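Local coordinates for protein peptidase M42 (Thaumarchaeota archaeon SCGC AB-539-E09, PDB 5DS0) that probably removes amino acids from the N-termini of peptides as a cobalt-loaded, dodecameric TET aminopeptidase of the M42 family, at residues Lys255-Pro260 against Leu330-Asp335; Thr105-Val110 against Glu150-Lys154; Asn272-Phe278 against Thr354-Phe358. All coordinates share one frame; numbering follows the deposited sequence.

The three contacts are spread over one subunit of a twelve-chain assembly. Contact 1 lies near the cobalt site, the side chain of Leu331 being about 11 Å from one ion; it ties the loop before strand 261-263 to the start of helix 333-349. Contact 2 sits on the six-stranded barrel, its centre about 38 Å from that of contact 1 and on the opposite side of the chain's centre. Contact 3 packs the C-terminal residues on helix 273-285, its centre about 26 Å from that of contact 1 and about 51 Å from that of contact 2. Helix 333-349, which begins in contact 1, is followed in the chain by helix 352-356 of contact 3.

Contact 1 of 3, residues Lys255-Pro260 against Leu330-Asp335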
ATOM      1  N   LYS C 255      15.396  -9.326 -36.460  1.00 46.78           N
ATOM      2  CA  LYS C 255      14.758  -8.212 -37.136  1.00 48.20           C
ATOM      3  C   LYS C 255      14.118  -8.684 -38.425  1.00 45.22           C
ATOM      4  O   LYS C 255      14.690  -9.491 -39.158  1.00 46.06           O
ATOM      5  CB  LYS C 255      15.794  -7.129 -37.438  1.00 52.45           C
ATOM      6  CG  LYS C 255      16.478  -6.576 -36.198  1.00 57.92           C
ATOM      7  CD  LYS C 255      17.330  -5.359 -36.495  1.00 63.94           C
ATOM      8  CE  LYS C 255      17.753  -4.626 -35.231  1.00 68.55           C
ATOM      9  NZ  LYS C 255      16.637  -3.926 -34.533  1.00 73.44           N
HETATM   10  N   MSE C 256      12.930  -8.187 -38.708  1.00 42.77           N
HETATM   11  CA  MSE C 256      12.226  -8.576 -39.914  1.00 41.32           C
HETATM   12  C   MSE C 256      12.986  -8.011 -41.075  1.00 40.91           C
HETATM   13  O   MSE C 256      13.313  -6.821 -41.103  1.00 41.64           O
HETATM   14  CB  MSE C 256      10.806  -8.041 -39.874  1.00 41.42           C
HETATM   15  CG  MSE C 256       9.991  -8.501 -41.065  1.00 41.76           C
HETATM   16 SE   MSE C 256       8.246  -7.593 -41.081  0.81 44.68          SE
HETATM   17  CE  MSE C 256       8.735  -5.778 -41.663  1.00 44.29           C
ATOM     18  N   GLY C 257      13.296  -8.869 -42.038  1.00 40.20           N
ATOM     19  CA  GLY C 257      13.996  -8.459 -43.258  1.00 40.76           C
ATOM     20  C   GLY C 257      15.492  -8.699 -43.278  1.00 40.85           C
ATOM     21  O   GLY C 257      16.116  -8.544 -44.312  1.00 42.39           O
ATOM     22  N   LYS C 258      16.059  -9.106 -42.151  1.00 41.14           N
ATOM     23  CA  LYS C 258      17.493  -9.365 -42.033  1.00 41.52           C
ATOM     24  C   LYS C 258      17.819 -10.858 -42.085  1.00 38.91           C
ATOM     25  O   LYS C 258      18.927 -11.266 -41.763  1.00 38.10           O
ATOM     26  CB  LYS C 258      18.016  -8.763 -40.735  1.00 43.62           C
ATOM     27  CG  LYS C 258      17.976  -7.252 -40.712  1.00 46.94           C
ATOM     28  CD  LYS C 258      19.174  -6.680 -41.444  1.00 51.16           C
ATOM     29  CE  LYS C 258      18.805  -5.438 -42.243  1.00 55.20           C
ATOM     30  NZ  LYS C 258      19.985  -4.977 -43.025  1.00 57.00           N
ATOM     31  N   GLY C 259      16.851 -11.667 -42.498  1.00 37.41           N
ATOM     32  CA  GLY C 259      17.102 -13.078 -42.810  1.00 36.58           C
ATOM     33  C   GLY C 259      16.491 -14.029 -41.810  1.00 35.40           C
ATOM     34  O   GLY C 259      16.087 -13.617 -40.740  1.00 35.06           O
ATOM     35  N   PRO C 260      16.418 -15.318 -42.152  1.00 35.08           N
ATOM     36  CA  PRO C 260      15.904 -16.284 -41.197  1.00 34.59           C
ATOM     37  C   PRO C 260      16.771 -16.359 -39.963  1.00 34.25           C
ATOM     38  O   PRO C 260      17.934 -15.957 -39.986  1.00 34.83           O
ATOM     39  CB  PRO C 260      15.964 -17.607 -41.955  1.00 34.97           C
ATOM     40  CG  PRO C 260      16.962 -17.385 -43.040  1.00 35.80           C
ATOM     41  CD  PRO C 260      16.772 -15.953 -43.430  1.00 36.00           C
ATOM     42  N   LEU C 330       2.990  -9.450 -39.062  1.00 28.93           N
ATOM     43  CA  LEU C 330       3.701  -9.110 -40.300  1.00 29.73           C
ATOM     44  C   LEU C 330       4.953  -9.944 -40.421  1.00 30.06           C
ATOM     45  O   LEU C 330       5.631 -10.174 -39.434  1.00 29.75           O
ATOM     46  CB  LEU C 330       4.108  -7.648 -40.282  1.00 30.19           C
ATOM     47  CG  LEU C 330       2.975  -6.651 -40.087  1.00 30.53           C
ATOM     48  CD1 LEU C 330       3.533  -5.280 -39.767  1.00 31.27           C
ATOM     49  CD2 LEU C 330       2.110  -6.596 -41.332  1.00 30.80           C
ATOM     50  N   LEU C 331       5.267 -10.384 -41.634  1.00 30.98           N
ATOM     51  CA  LEU C 331       6.575 -10.989 -41.893  1.00 31.70           C
ATOM     52  C   LEU C 331       7.089 -10.632 -43.284  1.00 32.04           C
ATOM     53  O   LEU C 331       6.321 -10.188 -44.123  1.00 31.49           O
ATOM     54  CB  LEU C 331       6.537 -12.512 -41.673  1.00 31.73           C
ATOM     55  CG  LEU C 331       5.575 -13.385 -42.472  1.00 32.04           C
ATOM     56  CD1 LEU C 331       6.014 -13.532 -43.920  1.00 33.14           C
ATOM     57  CD2 LEU C 331       5.506 -14.755 -41.846  1.00 31.97           C
ATOM     58  N   SER C 332       8.387 -10.850 -43.497  1.00 32.83           N
ATOM     59  CA  SER C 332       9.053 -10.522 -44.760  1.00 33.90           C
ATOM     60  C   SER C 332       9.034 -11.701 -45.736  1.00 34.04           C
ATOM     61  O   SER C 332       9.450 -12.801 -45.394  1.00 33.71           O
ATOM     62  CB  SER C 332      10.493 -10.120 -44.487  1.00 34.46           C
ATOM     63  OG  SER C 332      11.280 -10.165 -45.665  1.00 36.96           O
ATOM     64  N   LEU C 333       8.564 -11.469 -46.956  1.00 35.05           N
ATOM     65  CA  LEU C 333       8.566 -12.509 -47.987  1.00 35.57           C
ATOM     66  C   LEU C 333       9.976 -12.879 -48.408  1.00 36.93           C
ATOM     67  O   LEU C 333      10.221 -14.007 -48.828  1.00 37.21           O
ATOM     68  CB  LEU C 333       7.776 -12.068 -49.209  1.00 36.19           C
ATOM     69  CG  LEU C 333       6.293 -11.896 -48.918  1.00 36.37           C
ATOM     70  CD1 LEU C 333       5.598 -11.380 -50.161  1.00 37.76           C
ATOM     71  CD2 LEU C 333       5.654 -13.202 -48.455  1.00 35.89           C
ATOM     72  N   LYS C 334      10.892 -11.920 -48.303  1.00 38.08           N
ATOM     73  CA  LYS C 334      12.288 -12.154 -48.579  1.00 38.81           C
ATOM     74  C   LYS C 334      12.900 -13.117 -47.557  1.00 38.33           C
ATOM     75  O   LYS C 334      13.608 -14.046 -47.949  1.00 38.54           O
ATOM     76  CB  LYS C 334      13.037 -10.837 -48.570  1.00 40.20           C
ATOM     77  CG  LYS C 334      14.466 -10.950 -49.051  1.00 41.79           C
ATOM     78  CD  LYS C 334      15.243  -9.692 -48.735  1.00 43.80           C
ATOM     79  CE  LYS C 334      16.700  -9.881 -49.113  1.00 46.08           C
ATOM     80  NZ  LYS C 334      17.556  -8.780 -48.576  1.00 48.07           N
ATOM     81  N   ASP C 335      12.643 -12.891 -46.269  1.00 37.93           N
ATOM     82  CA  ASP C 335      13.110 -13.807 -45.222  1.00 38.41           C
ATOM     83  C   ASP C 335      12.596 -15.227 -45.480  1.00 37.32           C
ATOM     84  O   ASP C 335      13.335 -16.205 -45.353  1.00 36.85           O
ATOM     85  CB  ASP C 335      12.603 -13.383 -43.840  1.00 40.21           C
ATOM     86  CG  ASP C 335      13.299 -12.134 -43.277  1.00 43.13           C
ATOM     87  OD1 ASP C 335      14.373 -11.733 -43.794  1.00 47.05           O
ATOM     88  OD2 ASP C 335      12.747 -11.553 -42.289  1.00 44.16           O
TER
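Leu330 meets Met256, a selenomethionine, whose SE lies 4.2 Å from Leu330 CB and also close to the backbone of Leu331. The Met256 chain leaves with CG anti to the backbone N (chi1 -176°) and runs on extended to selenium, which carries it alongside the strand; a long, flexible, apolar residue suits this buried place, where Gly141 of the second subunit also touches it. At Ser332 the strand ends, and Ser332 CB packs 3.8 Å from Met256 CG. Ser332 OG accepts from Asp335 N, 3.1 Å away, and a small hydroxyl residue thus serves as N-cap of the helix that follows. Asp335, in the first turn of that helix, then reaches across to the type II turn Lys255-Lys258, with Gly257 at its third position, and to the residue beyond it. Asp335 OD2 takes Gly257 N at 2.8 Å on its syn side, while Asp335 OD1 takes Gly259 N, also at 2.8 Å, in a bent bond (134°) from above the carboxylate plane. Gripped by two amides, the carboxylate is held against rotation. Both donors are glycines with positive phi, at backbone angles where a CB would be jammed against the preceding carbonyl O. With an alanine here instead of Asp335, the amides of Gly257 and Gly259 would probably lose their acceptor and the loop could shift away from the helix. Gln291 NE2 bonds the carbonyls of Lys255 and Gly259. Strand 329-332 lies between strands 173-176 and 314-322, with Met256 touching Val173 and Arg322 of these strands and Leu331 packing on helix 179-197.

Contact 2 of 3, residues Thr105-Val110 against Glu150-Lys154; sequences TCKGMV and ESGVK
Thr105 opens the contact by setting its side chain against the carbonyl of Gly152; its methyl lies over the Gly152-Val153 peptide, and Thr105 CG2 touches Val153 CG2 at 3.8 Å. Its hydroxyl, held between the backbone N and the carbonyl carbon (chi1 64°), points back into its own hairpin and donates from Thr105 OG1 to Gly108 O at 2.7 Å, in the carbonyl plane and on a lone pair. Gly108 O accepts from Thr105 N as well, and the bond from Gly108 N to Thr105 O closes the type I turn. Cys106, at the first corner of the turn, brings SG within 3.7 Å of Gly152 O. Lys107 follows with an extended chain that runs alongside Ser151 and Gly152, ending with Lys107 NZ donating to Glu150 O at 2.9 Å; such a long residue can use its methylenes for packing and its ammonium for a carbonyl near the end of the helix. Gly152 must be small here, since a CB would clash with Lys107 CG and crowd Thr105 OG1, and its positive phi turns the chain out of the preceding helix. Beyond Gly108, Val110 CG2 lies 3.7 Å from Ser151 O and also near Ser151 CB; the Ser151 hydroxyl bonds Ala148 O. The hairpin joins strands 100-105 and 108-115 of the barrel, and against it rests the connection from helix 145-150 to strand 158-161.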
ATOM      1  N   THR C 105     -19.851 -23.416 -36.211  1.00 43.42           N
ATOM      2  CA  THR C 105     -20.944 -24.225 -35.689  1.00 44.84           C
ATOM      3  C   THR C 105     -21.300 -25.309 -36.690  1.00 46.11           C
ATOM      4  O   THR C 105     -20.750 -25.350 -37.790  1.00 46.37           O
ATOM      5  CB  THR C 105     -22.203 -23.367 -35.429  1.00 44.81           C
ATOM      6  OG1 THR C 105     -22.695 -22.833 -36.660  1.00 44.51           O
ATOM      7  CG2 THR C 105     -21.881 -22.230 -34.486  1.00 43.74           C
ATOM      8  N   CYS C 106     -22.214 -26.191 -36.296  1.00 46.92           N
ATOM      9  CA  CYS C 106     -22.785 -27.171 -37.222  1.00 48.29           C
ATOM     10  C   CYS C 106     -23.537 -26.487 -38.394  1.00 48.96           C
ATOM     11  O   CYS C 106     -23.633 -27.051 -39.476  1.00 50.22           O
ATOM     12  CB  CYS C 106     -23.710 -28.140 -36.465  1.00 49.00           C
ATOM     13  SG  CYS C 106     -24.989 -27.325 -35.473  1.00 47.85           S
ATOM     14  N   LYS C 107     -24.046 -25.274 -38.181  1.00 49.19           N
ATOM     15  CA  LYS C 107     -24.728 -24.514 -39.237  1.00 49.76           C
ATOM     16  C   LYS C 107     -23.809 -23.624 -40.071  1.00 48.52           C
ATOM     17  O   LYS C 107     -24.285 -22.949 -40.977  1.00 48.73           O
ATOM     18  CB  LYS C 107     -25.828 -23.649 -38.631  1.00 50.79           C
ATOM     19  CG  LYS C 107     -26.906 -24.468 -37.942  1.00 53.70           C
ATOM     20  CD  LYS C 107     -28.144 -23.636 -37.665  1.00 56.25           C
ATOM     21  CE  LYS C 107     -29.214 -24.491 -37.007  1.00 58.78           C
ATOM     22  NZ  LYS C 107     -30.351 -23.685 -36.475  1.00 59.54           N
ATOM     23  N   GLY C 108     -22.512 -23.615 -39.769  1.00 46.85           N
ATOM     24  CA  GLY C 108     -21.550 -22.795 -40.507  1.00 45.55           C
ATOM     25  C   GLY C 108     -20.882 -21.723 -39.666  1.00 43.80           C
ATOM     26  O   GLY C 108     -20.972 -21.722 -38.442  1.00 43.33           O
HETATM   27  N   MSE C 109     -20.228 -20.785 -40.341  1.00 43.43           N
HETATM   28  CA  MSE C 109     -19.470 -19.722 -39.682  1.00 42.21           C
HETATM   29  C   MSE C 109     -20.381 -18.689 -39.095  1.00 40.84           C
HETATM   30  O   MSE C 109     -21.277 -18.188 -39.748  1.00 40.95           O
HETATM   31  CB  MSE C 109     -18.542 -19.018 -40.668  1.00 43.21           C
HETATM   32  CG  MSE C 109     -17.478 -19.936 -41.262  1.00 45.90           C
HETATM   33 SE   MSE C 109     -16.300 -20.758 -39.890  0.82 52.10          SE
HETATM   34  CE  MSE C 109     -15.359 -22.041 -41.050  1.00 51.80           C
ATOM     35  N   VAL C 110     -20.139 -18.349 -37.841  1.00 40.51           N
ATOM     36  CA  VAL C 110     -20.886 -17.304 -37.158  1.00 40.74           C
ATOM     37  C   VAL C 110     -19.929 -16.231 -36.651  1.00 39.39           C
ATOM     38  O   VAL C 110     -19.014 -16.520 -35.894  1.00 38.15           O
ATOM     39  CB  VAL C 110     -21.645 -17.878 -35.960  1.00 41.65           C
ATOM     40  CG1 VAL C 110     -22.341 -16.767 -35.176  1.00 41.93           C
ATOM     41  CG2 VAL C 110     -22.643 -18.930 -36.425  1.00 41.94           C
ATOM     42  N   GLU C 150     -30.190 -20.522 -32.216  1.00 59.36           N
ATOM     43  CA  GLU C 150     -30.598 -20.582 -33.629  1.00 61.82           C
ATOM     44  C   GLU C 150     -29.437 -20.494 -34.612  1.00 59.41           C
ATOM     45  O   GLU C 150     -29.499 -21.043 -35.698  1.00 59.56           O
ATOM     46  CB  GLU C 150     -31.606 -19.484 -33.959  1.00 65.77           C
ATOM     47  CG  GLU C 150     -33.033 -19.832 -33.569  1.00 71.21           C
ATOM     48  CD  GLU C 150     -33.957 -18.615 -33.593  1.00 77.05           C
ATOM     49  OE1 GLU C 150     -33.714 -17.660 -34.384  1.00 80.84           O
ATOM     50  OE2 GLU C 150     -34.925 -18.600 -32.794  1.00 81.00           O
ATOM     51  N   SER C 151     -28.377 -19.806 -34.227  1.00 57.37           N
ATOM     52  CA  SER C 151     -27.180 -19.712 -35.050  1.00 56.65           C
ATOM     53  C   SER C 151     -26.380 -21.021 -35.111  1.00 53.97           C
ATOM     54  O   SER C 151     -25.537 -21.180 -35.988  1.00 53.32           O
ATOM     55  CB  SER C 151     -26.285 -18.635 -34.470  1.00 57.93           C
ATOM     56  OG  SER C 151     -25.685 -19.141 -33.292  1.00 58.05           O
ATOM     57  N   GLY C 152     -26.617 -21.924 -34.166  1.00 52.07           N
ATOM     58  CA  GLY C 152     -26.008 -23.248 -34.174  1.00 52.29           C
ATOM     59  C   GLY C 152     -24.935 -23.481 -33.122  1.00 52.01           C
ATOM     60  O   GLY C 152     -24.348 -24.566 -33.038  1.00 52.18           O
ATOM     61  N   VAL C 153     -24.703 -22.474 -32.296  1.00 51.97           N
ATOM     62  CA  VAL C 153     -23.613 -22.496 -31.334  1.00 51.31           C
ATOM     63  C   VAL C 153     -23.834 -23.524 -30.232  1.00 50.76           C
ATOM     64  O   VAL C 153     -24.914 -23.631 -29.663  1.00 50.84           O
ATOM     65  CB  VAL C 153     -23.428 -21.101 -30.684  1.00 51.82           C
ATOM     66  CG1 VAL C 153     -22.183 -21.059 -29.800  1.00 51.52           C
ATOM     67  CG2 VAL C 153     -23.333 -20.015 -31.741  1.00 51.81           C
ATOM     68  N   LYS C 154     -22.781 -24.265 -29.937  1.00 50.70           N
ATOM     69  CA  LYS C 154     -22.800 -25.245 -28.864  1.00 52.05           C
ATOM     70  C   LYS C 154     -21.520 -25.123 -28.053  1.00 49.02           C
ATOM     71  O   LYS C 154     -20.479 -24.720 -28.578  1.00 49.32           O
ATOM     72  CB  LYS C 154     -22.929 -26.679 -29.437  1.00 54.80           C
ATOM     73  CG  LYS C 154     -24.347 -27.132 -29.981  1.00 57.17           C
ATOM     74  CD  LYS C 154     -25.252 -27.831 -28.963  1.00 60.12           C
ATOM     75  CE  LYS C 154     -26.653 -28.063 -29.540  1.00 62.29           C
ATOM     76  NZ  LYS C 154     -27.515 -28.887 -28.643  1.00 62.85           N
TER

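Contact 3 of 3, residues Asn272-Phe278 against Thr354-Phe358; sequences NQPLKEF and TVEGF
Phe358 turns its ring onto the first turns of helix 273-285, against Pro274, Leu275 and Phe278. Leu275 CB sits 4.2 Å from the centroid of the Phe358 ring, over the face, in a CH-pi contact; Thr354 O lies above the opposite face. Leu275 CD1 reaches Phe358 CE2, and Pro274 CB meets Phe358 CD1 at 3.7 Å. At the far end, Phe358 CZ comes 3.8 Å from Phe278 CG: the edge of Phe358 is directed at the face of Phe278, a T-shaped pair with planes at 63°. Thr354 CG2 touches the Phe278 ring at CE1, the threonine hydroxyl being bonded to Asp351.

Around this apolar shell the polar groups set the position. Asn272 is the N-cap of the helix: with CG anti to its own backbone N (chi1 172°), Asn272 OD1 accepts from Leu275 N at 2.7 Å. The other half of the same amide donates through Asn272 ND2 to Phe358 O, 2.9 Å away and nearly straight at 174°. Asparagine suits this place because it carries an acceptor and a donor on one flat group. Arg24 of the third subunit also bonds Phe358 O, and packs on Asn272 and Pro274. The C-terminal end of the chain is thus held by aromatic and aliphatic contacts on its ring and by two donors on its carbonyl, one of them from across a subunit interface.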
ATOM      1  N   ASN C 272      21.603 -29.429 -30.619  1.00 30.17           N
ATOM      2  CA  ASN C 272      22.830 -30.159 -30.893  1.00 30.54           C
ATOM      3  C   ASN C 272      23.853 -29.199 -31.483  1.00 30.94           C
ATOM      4  O   ASN C 272      23.563 -28.487 -32.439  1.00 29.54           O
ATOM      5  CB  ASN C 272      22.555 -31.303 -31.868  1.00 31.21           C
ATOM      6  CG  ASN C 272      23.833 -31.992 -32.345  1.00 31.96           C
ATOM      7  OD1 ASN C 272      24.465 -31.569 -33.324  1.00 32.52           O
ATOM      8  ND2 ASN C 272      24.175 -33.092 -31.709  1.00 31.88           N
ATOM      9  N   GLN C 273      25.042 -29.171 -30.898  1.00 32.18           N
ATOM     10  CA  GLN C 273      26.016 -28.148 -31.253  1.00 33.65           C
ATOM     11  C   GLN C 273      26.671 -28.354 -32.629  1.00 35.32           C
ATOM     12  O   GLN C 273      26.762 -27.407 -33.407  1.00 36.10           O
ATOM     13  CB  GLN C 273      27.047 -27.983 -30.146  1.00 33.89           C
ATOM     14  CG  GLN C 273      26.464 -27.361 -28.885  1.00 33.75           C
ATOM     15  CD  GLN C 273      25.939 -25.946 -29.125  1.00 33.67           C
ATOM     16  OE1 GLN C 273      26.707 -25.032 -29.405  1.00 33.32           O
ATOM     17  NE2 GLN C 273      24.627 -25.763 -28.998  1.00 33.70           N
ATOM     18  N   PRO C 274      27.117 -29.585 -32.940  1.00 36.75           N
ATOM     19  CA  PRO C 274      27.567 -29.865 -34.308  1.00 37.66           C
ATOM     20  C   PRO C 274      26.563 -29.469 -35.397  1.00 38.34           C
ATOM     21  O   PRO C 274      26.952 -28.914 -36.418  1.00 39.63           O
ATOM     22  CB  PRO C 274      27.760 -31.380 -34.296  1.00 37.61           C
ATOM     23  CG  PRO C 274      28.165 -31.677 -32.895  1.00 37.27           C
ATOM     24  CD  PRO C 274      27.435 -30.701 -32.026  1.00 36.74           C
ATOM     25  N   LEU C 275      25.283 -29.771 -35.179  1.00 39.02           N
ATOM     26  CA  LEU C 275      24.234 -29.438 -36.137  1.00 38.64           C
ATOM     27  C   LEU C 275      24.059 -27.927 -36.243  1.00 39.40           C
ATOM     28  O   LEU C 275      23.860 -27.407 -37.340  1.00 40.36           O
ATOM     29  CB  LEU C 275      22.907 -30.082 -35.747  1.00 37.94           C
ATOM     30  CG  LEU C 275      21.675 -29.711 -36.600  1.00 38.20           C
ATOM     31  CD1 LEU C 275      21.903 -29.972 -38.078  1.00 38.52           C
ATOM     32  CD2 LEU C 275      20.440 -30.468 -36.125  1.00 37.90           C
ATOM     33  N   LYS C 276      24.151 -27.224 -35.117  1.00 39.88           N
ATOM     34  CA  LYS C 276      24.090 -25.771 -35.137  1.00 41.44           C
ATOM     35  C   LYS C 276      25.206 -25.201 -36.010  1.00 41.95           C
ATOM     36  O   LYS C 276      24.955 -24.345 -36.855  1.00 40.86           O
ATOM     37  CB  LYS C 276      24.198 -25.191 -33.721  1.00 42.91           C
ATOM     38  CG  LYS C 276      24.088 -23.670 -33.664  1.00 43.96           C
ATOM     39  CD  LYS C 276      24.478 -23.113 -32.310  1.00 45.36           C
ATOM     40  CE  LYS C 276      25.987 -22.959 -32.154  1.00 48.07           C
ATOM     41  NZ  LYS C 276      26.321 -22.441 -30.791  1.00 48.50           N
ATOM     42  N   GLU C 277      26.429 -25.674 -35.794  1.00 43.62           N
ATOM     43  CA  GLU C 277      27.576 -25.184 -36.541  1.00 45.89           C
ATOM     44  C   GLU C 277      27.401 -25.490 -38.029  1.00 44.01           C
ATOM     45  O   GLU C 277      27.756 -24.678 -38.888  1.00 43.93           O
ATOM     46  CB  GLU C 277      28.893 -25.778 -35.999  1.00 49.65           C
ATOM     47  CG  GLU C 277      29.243 -25.403 -34.564  1.00 54.48           C
ATOM     48  CD  GLU C 277      29.214 -23.887 -34.260  1.00 62.38           C
ATOM     49  OE1 GLU C 277      29.424 -23.038 -35.183  1.00 68.19           O
ATOM     50  OE2 GLU C 277      28.980 -23.524 -33.070  1.00 66.75           O
ATOM     51  N   PHE C 278      26.846 -26.659 -38.316  1.00 40.94           N
ATOM     52  CA  PHE C 278      26.588 -27.083 -39.675  1.00 40.80           C
ATOM     53  C   PHE C 278      25.680 -26.106 -40.407  1.00 39.90           C
ATOM     54  O   PHE C 278      25.990 -25.658 -41.513  1.00 41.20           O
ATOM     55  CB  PHE C 278      25.965 -28.479 -39.642  1.00 41.24           C
ATOM     56  CG  PHE C 278      25.493 -28.989 -40.980  1.00 41.94           C
ATOM     57  CD1 PHE C 278      26.391 -29.527 -41.897  1.00 42.33           C
ATOM     58  CD2 PHE C 278      24.138 -28.964 -41.309  1.00 41.70           C
ATOM     59  CE1 PHE C 278      25.951 -30.012 -43.118  1.00 43.05           C
ATOM     60  CE2 PHE C 278      23.695 -29.448 -42.531  1.00 42.16           C
ATOM     61  CZ  PHE C 278      24.604 -29.973 -43.435  1.00 42.94           C
ATOM     62  N   THR C 354      27.538 -37.305 -42.385  1.00 50.65           N
ATOM     63  CA  THR C 354      27.426 -36.007 -41.713  1.00 49.10           C
ATOM     64  C   THR C 354      26.537 -36.093 -40.472  1.00 48.57           C
ATOM     65  O   THR C 354      26.882 -35.551 -39.423  1.00 50.28           O
ATOM     66  CB  THR C 354      26.846 -34.931 -42.654  1.00 48.31           C
ATOM     67  OG1 THR C 354      27.654 -34.824 -43.829  1.00 48.47           O
ATOM     68  CG2 THR C 354      26.811 -33.580 -41.978  1.00 48.25           C
ATOM     69  N   VAL C 355      25.409 -36.783 -40.607  1.00 46.91           N
ATOM     70  CA  VAL C 355      24.435 -36.913 -39.534  1.00 46.80           C
ATOM     71  C   VAL C 355      24.942 -37.761 -38.367  1.00 49.10           C
ATOM     72  O   VAL C 355      24.701 -37.428 -37.203  1.00 50.86           O
ATOM     73  CB  VAL C 355      23.112 -37.498 -40.061  1.00 46.98           C
ATOM     74  CG1 VAL C 355      22.136 -37.797 -38.927  1.00 46.65           C
ATOM     75  CG2 VAL C 355      22.473 -36.535 -41.056  1.00 46.28           C
ATOM     76  N   GLU C 356      25.640 -38.851 -38.657  1.00 50.92           N
ATOM     77  CA  GLU C 356      26.247 -39.642 -37.588  1.00 53.61           C
ATOM     78  C   GLU C 356      27.346 -38.839 -36.884  1.00 52.95           C
ATOM     79  O   GLU C 356      27.567 -39.022 -35.685  1.00 54.94           O
ATOM     80  CB  GLU C 356      26.787 -40.974 -38.119  1.00 56.41           C
ATOM     81  CG  GLU C 356      25.679 -41.927 -38.542  1.00 59.45           C
ATOM     82  CD  GLU C 356      26.183 -43.252 -39.097  1.00 63.77           C
ATOM     83  OE1 GLU C 356      27.233 -43.267 -39.796  1.00 65.51           O
ATOM     84  OE2 GLU C 356      25.506 -44.286 -38.852  1.00 67.46           O
ATOM     85  N   GLY C 357      28.007 -37.940 -37.621  1.00 50.55           N
ATOM     86  CA  GLY C 357      29.023 -37.051 -37.053  1.00 49.14           C
ATOM     87  C   GLY C 357      28.506 -36.019 -36.054  1.00 48.39           C
ATOM     88  O   GLY C 357      29.286 -35.376 -35.365  1.00 47.85           O
ATOM     89  N   PHE C 358      27.190 -35.827 -35.993  1.00 47.12           N
ATOM     90  CA  PHE C 358      26.582 -34.888 -35.037  1.00 45.77           C
ATOM     91  C   PHE C 358      26.472 -35.460 -33.631  1.00 48.78           C
ATOM     92  O   PHE C 358      26.328 -34.725 -32.671  1.00 48.90           O
ATOM     93  CB  PHE C 358      25.175 -34.504 -35.494  1.00 42.55           C
ATOM     94  CG  PHE C 358      25.124 -33.732 -36.783  1.00 39.28           C
ATOM     95  CD1 PHE C 358      26.190 -32.943 -37.197  1.00 38.65           C
ATOM     96  CD2 PHE C 358      23.973 -33.755 -37.554  1.00 37.33           C
ATOM     97  CE1 PHE C 358      26.114 -32.219 -38.368  1.00 37.36           C
ATOM     98  CE2 PHE C 358      23.894 -33.043 -38.732  1.00 36.14           C
ATOM     99  CZ  PHE C 358      24.967 -32.273 -39.136  1.00 36.60           C
TER